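Local coordinates for protein tumor necrosis factor receptor superfamily member 11B (PDB 4E4D) that acts as a secreted decoy receptor for the cytokine RANKL, neutralising its role in osteoclast formation, at residues Cys41-Trp53 with Lys73-Glu85. Sequence-based numbering, arbitrary orientation.
Sequences CVPCPDHSYTDSW and KQECNRTHNRVCE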
ATOM      1  N   CYS B  41      28.145 -10.108 -28.106  1.00 83.99           N
ATOM      2  CA  CYS B  41      27.679  -8.911 -27.421  1.00 82.26           C
ATOM      3  C   CYS B  41      27.130  -7.906 -28.424  1.00 82.60           C
ATOM      4  O   CYS B  41      27.754  -7.631 -29.450  1.00 84.93           O
ATOM      5  CB  CYS B  41      28.815  -8.291 -26.607  1.00 83.09           C
ATOM      6  SG  CYS B  41      29.433  -9.367 -25.291  1.00 82.83           S
ATOM      7  N   VAL B  42      25.957  -7.365 -28.119  1.00 80.43           N
ATOM      8  CA  VAL B  42      25.273  -6.446 -29.018  1.00 80.64           C
ATOM      9  C   VAL B  42      25.066  -5.100 -28.335  1.00 79.40           C
ATOM     10  O   VAL B  42      24.699  -5.051 -27.162  1.00 77.35           O
ATOM     11  CB  VAL B  42      23.909  -7.021 -29.441  1.00 79.47           C
ATOM     12  CG1 VAL B  42      23.133  -6.023 -30.289  1.00 79.74           C
ATOM     13  CG2 VAL B  42      24.104  -8.327 -30.192  1.00 80.98           C
ATOM     14  N   PRO B  43      25.303  -3.998 -29.063  1.00 80.79           N
ATOM     15  CA  PRO B  43      25.124  -2.667 -28.473  1.00 79.85           C
ATOM     16  C   PRO B  43      23.744  -2.482 -27.849  1.00 77.09           C
ATOM     17  O   PRO B  43      22.760  -3.017 -28.363  1.00 76.47           O
ATOM     18  CB  PRO B  43      25.312  -1.719 -29.668  1.00 81.95           C
ATOM     19  CG  PRO B  43      25.211  -2.583 -30.890  1.00 83.53           C
ATOM     20  CD  PRO B  43      25.722  -3.917 -30.472  1.00 83.47           C
ATOM     21  N   CYS B  44      23.680  -1.737 -26.749  1.00 75.68           N
ATOM     22  CA  CYS B  44      22.418  -1.488 -26.061  1.00 73.18           C
ATOM     23  C   CYS B  44      21.436  -0.781 -26.984  1.00 73.21           C
ATOM     24  O   CYS B  44      21.815   0.131 -27.715  1.00 74.81           O
ATOM     25  CB  CYS B  44      22.647  -0.627 -24.815  1.00 72.18           C
ATOM     26  SG  CYS B  44      23.477  -1.472 -23.453  1.00 71.81           S
ATOM     27  N   PRO B  45      20.163  -1.198 -26.950  1.00 71.62           N
ATOM     28  CA  PRO B  45      19.144  -0.498 -27.738  1.00 71.69           C
ATOM     29  C   PRO B  45      18.943   0.924 -27.227  1.00 70.99           C
ATOM     30  O   PRO B  45      19.469   1.275 -26.171  1.00 70.23           O
ATOM     31  CB  PRO B  45      17.884  -1.341 -27.514  1.00 70.06           C
ATOM     32  CG  PRO B  45      18.116  -2.039 -26.223  1.00 68.48           C
ATOM     33  CD  PRO B  45      19.589  -2.296 -26.153  1.00 69.87           C
ATOM     34  N   ASP B  46      18.193   1.730 -27.969  1.00 71.44           N
ATOM     35  CA  ASP B  46      17.965   3.119 -27.595  1.00 71.00           C
ATOM     36  C   ASP B  46      17.292   3.211 -26.227  1.00 68.47           C
ATOM     37  O   ASP B  46      16.479   2.358 -25.865  1.00 67.03           O
ATOM     38  CB  ASP B  46      17.109   3.815 -28.655  1.00 72.71           C
ATOM     39  CG  ASP B  46      17.095   5.322 -28.497  1.00 82.43           C
ATOM     40  OD1 ASP B  46      18.069   5.874 -27.942  1.00 81.45           O
ATOM     41  OD2 ASP B  46      16.111   5.955 -28.934  1.00 89.16           O
ATOM     42  N   HIS B  47      17.646   4.247 -25.471  1.00 68.14           N
ATOM     43  CA  HIS B  47      17.071   4.491 -24.149  1.00 66.04           C
ATOM     44  C   HIS B  47      17.446   3.404 -23.142  1.00 65.01           C
ATOM     45  O   HIS B  47      16.645   3.038 -22.284  1.00 63.22           O
ATOM     46  CB  HIS B  47      15.548   4.621 -24.242  1.00 64.72           C
ATOM     47  CG  HIS B  47      15.093   5.675 -25.203  1.00 65.83           C
ATOM     48  ND1 HIS B  47      14.368   5.384 -26.339  1.00 67.58           N
ATOM     49  CD2 HIS B  47      15.270   7.017 -25.202  1.00 66.47           C
ATOM     50  CE1 HIS B  47      14.112   6.503 -26.993  1.00 69.10           C
ATOM     51  NE2 HIS B  47      14.650   7.509 -26.325  1.00 69.01           N
ATOM     52  N   SER B  48      18.671   2.900 -23.247  1.00 66.33           N
ATOM     53  CA  SER B  48      19.186   1.919 -22.298  1.00 65.74           C
ATOM     54  C   SER B  48      20.704   2.029 -22.241  1.00 67.60           C
ATOM     55  O   SER B  48      21.308   2.725 -23.057  1.00 69.35           O
ATOM     56  CB  SER B  48      18.763   0.503 -22.697  1.00 65.37           C
ATOM     57  OG  SER B  48      19.252   0.158 -23.981  1.00 67.20           O
ATOM     58  N   TYR B  49      21.323   1.349 -21.282  1.00 67.42           N
ATOM     59  CA  TYR B  49      22.762   1.477 -21.090  1.00 69.33           C
ATOM     60  C   TYR B  49      23.355   0.348 -20.254  1.00 69.34           C
ATOM     61  O   TYR B  49      22.637  -0.471 -19.682  1.00 67.73           O
ATOM     62  CB  TYR B  49      23.075   2.810 -20.408  1.00 69.68           C
ATOM     63  CG  TYR B  49      22.768   2.811 -18.928  1.00 68.27           C
ATOM     64  CD1 TYR B  49      21.501   3.133 -18.463  1.00 66.22           C
ATOM     65  CD2 TYR B  49      23.742   2.478 -17.997  1.00 69.20           C
ATOM     66  CE1 TYR B  49      21.215   3.129 -17.113  1.00 65.12           C
ATOM     67  CE2 TYR B  49      23.466   2.471 -16.645  1.00 68.18           C
ATOM     68  CZ  TYR B  49      22.200   2.798 -16.209  1.00 66.12           C
ATOM     69  OH  TYR B  49      21.915   2.799 -14.864  1.00 65.29           O
ATOM     70  N   THR B  50      24.682   0.326 -20.196  1.00 71.37           N
ATOM     71  CA  THR B  50      25.426  -0.586 -19.338  1.00 71.86           C
ATOM     72  C   THR B  50      26.741   0.098 -18.975  1.00 74.11           C
ATOM     73  O   THR B  50      27.411   0.657 -19.843  1.00 75.94           O
ATOM     74  CB  THR B  50      25.701  -1.932 -20.040  1.00 72.49           C
ATOM     75  OG1 THR B  50      24.496  -2.702 -20.101  1.00 70.48           O
ATOM     76  CG2 THR B  50      26.752  -2.723 -19.291  1.00 73.73           C
ATOM     77  N   ASP B  51      27.107   0.061 -17.698  1.00 74.20           N
ATOM     78  CA  ASP B  51      28.242   0.842 -17.212  1.00 76.40           C
ATOM     79  C   ASP B  51      29.330  -0.004 -16.551  1.00 78.13           C
ATOM     80  O   ASP B  51      30.088   0.495 -15.719  1.00 79.69           O
ATOM     81  CB  ASP B  51      27.752   1.902 -16.222  1.00 75.52           C
ATOM     82  CG  ASP B  51      26.966   1.305 -15.071  1.00 78.83           C
ATOM     83  OD1 ASP B  51      27.147   0.101 -14.787  1.00 78.70           O
ATOM     84  OD2 ASP B  51      26.167   2.038 -14.451  1.00 81.13           O
ATOM     85  N   SER B  52      29.408  -1.278 -16.922  1.00 78.04           N
ATOM     86  CA  SER B  52      30.431  -2.164 -16.377  1.00 79.81           C
ATOM     87  C   SER B  52      30.445  -3.498 -17.112  1.00 79.76           C
ATOM     88  O   SER B  52      29.546  -3.791 -17.898  1.00 79.06           O
ATOM     89  CB  SER B  52      30.188  -2.406 -14.886  1.00 79.04           C
ATOM     90  OG  SER B  52      28.956  -3.073 -14.673  1.00 76.38           O
ATOM     91  N   TRP B  53      31.473  -4.300 -16.853  1.00 81.72           N
ATOM     92  CA  TRP B  53      31.546  -5.647 -17.405  1.00 81.86           C
ATOM     93  C   TRP B  53      30.544  -6.530 -16.674  1.00 82.10           C
ATOM     94  O   TRP B  53      30.537  -6.588 -15.445  1.00 88.55           O
ATOM     95  CB  TRP B  53      32.962  -6.206 -17.270  1.00 84.83           C
ATOM     96  CG  TRP B  53      33.985  -5.388 -17.996  1.00 87.40           C
ATOM     97  CD1 TRP B  53      34.694  -4.334 -17.498  1.00 89.09           C
ATOM     98  CD2 TRP B  53      34.410  -5.553 -19.355  1.00 88.79           C
ATOM     99  NE1 TRP B  53      35.537  -3.833 -18.462  1.00 91.45           N
ATOM    100  CE2 TRP B  53      35.381  -4.563 -19.610  1.00 91.31           C
ATOM    101  CE3 TRP B  53      34.066  -6.440 -20.379  1.00 88.36           C
ATOM    102  CZ2 TRP B  53      36.012  -4.438 -20.847  1.00 93.38           C
ATOM    103  CZ3 TRP B  53      34.693  -6.313 -21.605  1.00 90.42           C
ATOM    104  CH2 TRP B  53      35.654  -5.320 -21.829  1.00 92.89           C
ATOM    105  N   LYS B  73      22.048  17.188 -16.480  1.00 74.77           N
ATOM    106  CA  LYS B  73      23.486  17.420 -16.468  1.00 77.57           C
ATOM    107  C   LYS B  73      24.147  16.584 -17.557  1.00 78.45           C
ATOM    108  O   LYS B  73      24.862  17.105 -18.411  1.00 80.71           O
ATOM    109  CB  LYS B  73      24.084  17.065 -15.105  1.00 77.95           C
ATOM    110  CG  LYS B  73      25.594  17.260 -15.028  1.00 83.34           C
ATOM    111  CD  LYS B  73      26.172  16.739 -13.721  1.00 84.04           C
ATOM    112  CE  LYS B  73      25.690  17.550 -12.529  1.00 86.48           C
ATOM    113  NZ  LYS B  73      26.288  17.075 -11.251  1.00 91.74           N
ATOM    114  N   GLN B  74      23.895  15.281 -17.517  1.00 76.80           N
ATOM    115  CA  GLN B  74      24.428  14.361 -18.513  1.00 77.48           C
ATOM    116  C   GLN B  74      23.291  13.552 -19.123  1.00 75.14           C
ATOM    117  O   GLN B  74      22.582  12.831 -18.419  1.00 72.98           O
ATOM    118  CB  GLN B  74      25.456  13.424 -17.876  1.00 78.33           C
ATOM    119  CG  GLN B  74      26.074  12.414 -18.834  1.00 79.18           C
ATOM    120  CD  GLN B  74      26.986  13.059 -19.861  1.00 87.12           C
ATOM    121  OE1 GLN B  74      26.747  14.182 -20.306  1.00 87.08           O
ATOM    122  NE2 GLN B  74      28.049  12.353 -20.234  1.00 84.17           N
ATOM    123  N   GLU B  75      23.115  13.680 -20.435  1.00 75.80           N
ATOM    124  CA  GLU B  75      22.068  12.950 -21.135  1.00 74.05           C
ATOM    125  C   GLU B  75      22.339  11.454 -21.089  1.00 73.38           C
ATOM    126  O   GLU B  75      23.417  11.019 -20.686  1.00 74.54           O
ATOM    127  CB  GLU B  75      21.964  13.418 -22.586  1.00 75.49           C
ATOM    128  CG  GLU B  75      21.393  14.820 -22.740  1.00 75.85           C
ATOM    129  CD  GLU B  75      21.409  15.305 -24.177  1.00 80.29           C
ATOM    130  OE1 GLU B  75      21.977  14.601 -25.041  1.00 81.46           O
ATOM    131  OE2 GLU B  75      20.856  16.394 -24.444  1.00 87.13           O
ATOM    132  N   CYS B  76      21.351  10.673 -21.508  1.00 71.69           N
ATOM    133  CA  CYS B  76      21.462   9.221 -21.495  1.00 70.97           C
ATOM    134  C   CYS B  76      22.387   8.726 -22.602  1.00 73.04           C
ATOM    135  O   CYS B  76      22.284   9.155 -23.751  1.00 74.24           O
ATOM    136  CB  CYS B  76      20.080   8.588 -21.651  1.00 68.79           C
ATOM    137  SG  CYS B  76      20.108   6.788 -21.750  1.00 85.19           S
ATOM    138  N   ASN B  77      23.290   7.819 -22.243  1.00 73.62           N
ATOM    139  CA  ASN B  77      24.217   7.226 -23.199  1.00 75.64           C
ATOM    140  C   ASN B  77      24.239   5.710 -23.029  1.00 74.77           C
ATOM    141  O   ASN B  77      23.783   5.188 -22.013  1.00 72.92           O
ATOM    142  CB  ASN B  77      25.619   7.804 -22.996  1.00 78.14           C
ATOM    143  CG  ASN B  77      26.506   7.622 -24.209  1.00 80.73           C
ATOM    144  OD1 ASN B  77      26.346   6.670 -24.974  1.00 80.68           O
ATOM    145  ND2 ASN B  77      27.449   8.540 -24.395  1.00 83.19           N
ATOM    146  N   ARG B  78      24.764   5.001 -24.023  1.00 76.24           N
ATOM    147  CA  ARG B  78      24.847   3.546 -23.946  1.00 75.69           C
ATOM    148  C   ARG B  78      25.788   3.092 -22.831  1.00 76.04           C
ATOM    149  O   ARG B  78      25.749   1.936 -22.415  1.00 75.22           O
ATOM    150  CB  ARG B  78      25.292   2.956 -25.287  1.00 77.57           C
ATOM    151  CG  ARG B  78      24.254   3.100 -26.392  1.00 77.28           C
ATOM    152  CD  ARG B  78      24.597   2.268 -27.623  1.00 79.05           C
ATOM    153  NE  ARG B  78      25.883   2.639 -28.212  1.00 81.94           N
ATOM    154  CZ  ARG B  78      27.029   1.989 -28.018  1.00 83.32           C
ATOM    155  NH1 ARG B  78      27.083   0.907 -27.249  1.00 82.08           N
ATOM    156  NH2 ARG B  78      28.137   2.422 -28.604  1.00 86.13           N
ATOM    157  N   THR B  79      26.626   4.004 -22.345  1.00 77.46           N
ATOM    158  CA  THR B  79      27.599   3.665 -21.310  1.00 78.31           C
ATOM    159  C   THR B  79      27.208   4.191 -19.927  1.00 76.92           C
ATOM    160  O   THR B  79      27.644   3.649 -18.912  1.00 76.97           O
ATOM    161  CB  THR B  79      29.001   4.198 -21.666  1.00 81.49           C
ATOM    162  OG1 THR B  79      28.945   5.617 -21.852  1.00 82.22           O
ATOM    163  CG2 THR B  79      29.517   3.541 -22.938  1.00 83.16           C
ATOM    164  N   HIS B  80      26.393   5.241 -19.883  1.00 75.87           N
ATOM    165  CA  HIS B  80      25.994   5.830 -18.606  1.00 74.73           C
ATOM    166  C   HIS B  80      24.522   6.236 -18.575  1.00 72.30           C
ATOM    167  O   HIS B  80      23.915   6.513 -19.610  1.00 72.00           O
ATOM    168  CB  HIS B  80      26.870   7.041 -18.274  1.00 76.86           C
ATOM    169  CG  HIS B  80      26.808   8.133 -19.296  1.00 82.33           C
ATOM    170  ND1 HIS B  80      27.852   8.410 -20.154  1.00 86.85           N
ATOM    171  CD2 HIS B  80      25.831   9.022 -19.595  1.00 82.72           C
ATOM    172  CE1 HIS B  80      27.519   9.419 -20.939  1.00 87.54           C
ATOM    173  NE2 HIS B  80      26.297   9.810 -20.619  1.00 89.62           N
ATOM    174  N   ASN B  81      23.961   6.272 -17.370  1.00 70.79           N
ATOM    175  CA  ASN B  81      22.568   6.648 -17.171  1.00 68.58           C
ATOM    176  C   ASN B  81      22.377   8.157 -17.237  1.00 69.07           C
ATOM    177  O   ASN B  81      23.337   8.920 -17.135  1.00 71.04           O
ATOM    178  CB  ASN B  81      22.084   6.147 -15.810  1.00 67.06           C
ATOM    179  CG  ASN B  81      20.595   6.352 -15.605  1.00 64.80           C
ATOM    180  OD1 ASN B  81      19.836   6.496 -16.565  1.00 64.13           O
ATOM    181  ND2 ASN B  81      20.170   6.366 -14.347  1.00 63.82           N
ATOM    182  N   ARG B  82      21.130   8.579 -17.412  1.00 67.42           N
ATOM    183  CA  ARG B  82      20.778   9.987 -17.332  1.00 67.64           C
ATOM    184  C   ARG B  82      21.153  10.522 -15.955  1.00 67.97           C
ATOM    185  O   ARG B  82      21.004   9.825 -14.951  1.00 67.03           O
ATOM    186  CB  ARG B  82      19.277  10.167 -17.573  1.00 65.68           C
ATOM    187  CG  ARG B  82      18.786  11.593 -17.414  1.00 65.77           C
ATOM    188  CD  ARG B  82      17.280  11.694 -17.609  1.00 63.94           C
ATOM    189  NE  ARG B  82      16.850  11.163 -18.902  1.00 63.91           N
ATOM    190  CZ  ARG B  82      16.318   9.957 -19.098  1.00 62.76           C
ATOM    191  NH1 ARG B  82      16.125   9.117 -18.087  1.00 61.43           N
ATOM    192  NH2 ARG B  82      15.968   9.586 -20.321  1.00 63.14           N
ATOM    193  N   VAL B  83      21.647  11.755 -15.910  1.00 69.55           N
ATOM    194  CA  VAL B  83      22.003  12.390 -14.646  1.00 70.22           C
ATOM    195  C   VAL B  83      21.268  13.717 -14.493  1.00 69.92           C
ATOM    196  O   VAL B  83      21.502  14.661 -15.251  1.00 71.24           O
ATOM    197  CB  VAL B  83      23.517  12.643 -14.546  1.00 73.05           C
ATOM    198  CG1 VAL B  83      23.854  13.348 -13.238  1.00 74.04           C
ATOM    199  CG2 VAL B  83      24.282  11.335 -14.663  1.00 73.53           C
ATOM    200  N   CYS B  84      20.381  13.784 -13.506  1.00 68.96           N
ATOM    201  CA  CYS B  84      19.590  14.985 -13.264  1.00 69.35           C
ATOM    202  C   CYS B  84      20.117  15.750 -12.054  1.00 69.28           C
ATOM    203  O   CYS B  84      20.572  15.153 -11.080  1.00 69.57           O
ATOM    204  CB  CYS B  84      18.122  14.614 -13.052  1.00 65.38           C
ATOM    205  SG  CYS B  84      17.392  13.692 -14.426  1.00 68.58           S
ATOM    206  N   GLU B  85      20.051  17.077 -12.128  1.00 70.31           N
ATOM    207  CA  GLU B  85      20.531  17.939 -11.054  1.00 71.90           C
ATOM    208  C   GLU B  85      19.508  19.032 -10.763  1.00 71.19           C
ATOM    209  O   GLU B  85      18.877  19.557 -11.678  1.00 70.64           O
ATOM    210  CB  GLU B  85      21.869  18.568 -11.443  1.00 74.88           C
ATOM    211  CG  GLU B  85      22.499  19.422 -10.353  1.00 78.92           C
ATOM    212  CD  GLU B  85      23.772  20.110 -10.817  1.00 84.36           C
ATOM    213  OE1 GLU B  85      24.134  19.956 -12.002  1.00 81.04           O
ATOM    214  OE2 GLU B  85      24.409  20.804  -9.996  1.00 90.81           O
TER
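Within the second TNFR cysteine-rich repeat, the strand of Ser48 and Tyr49 meets the loop Asn77-Asn81 that joins strands 70-74 and 83-86. Tyr49 and Arg78 carry most of the contact. Tyr49 CG lies between the backbone N and the carbonyl carbon (chi1 76°), which lays the ring against the loop backbone. One ring face is covered by the His80-Asn81 peptide, with Asn81 N over the ring centre. The Asn81 amide lies nearly parallel to the ring (8°), and Asn81 CB comes to 3.4 Å from Tyr49 CZ. Asn81 ND2 donates to Ser63 O and its OD1 accepts a weak bond from Arg82 N, which together probably limit the turning of the amide. Thr50 N donates to Arg78 O at 2.9 Å. Arg78 passes beside the backbone of Cys44, with its CD 3.5 Å from Cys44 O. Its guanidinium then turns a face to Pro43 CB, and its NH1 makes a weak hydrogen bond to Gly26 O in the first repeat. Cut back to an alanine, Tyr49 would lose its ring, and the His80-Asn81 peptide and the Asn81 amide would probably lack their aromatic cover. The disulfides Cys44-Cys59 and Cys62-Cys76 tie both segments to the intervening chain. Between the two segments, polar bonding is thus limited to one backbone hydrogen bond, and packing, chiefly of the Tyr49 ring and the Arg78 chain, supplies the rest.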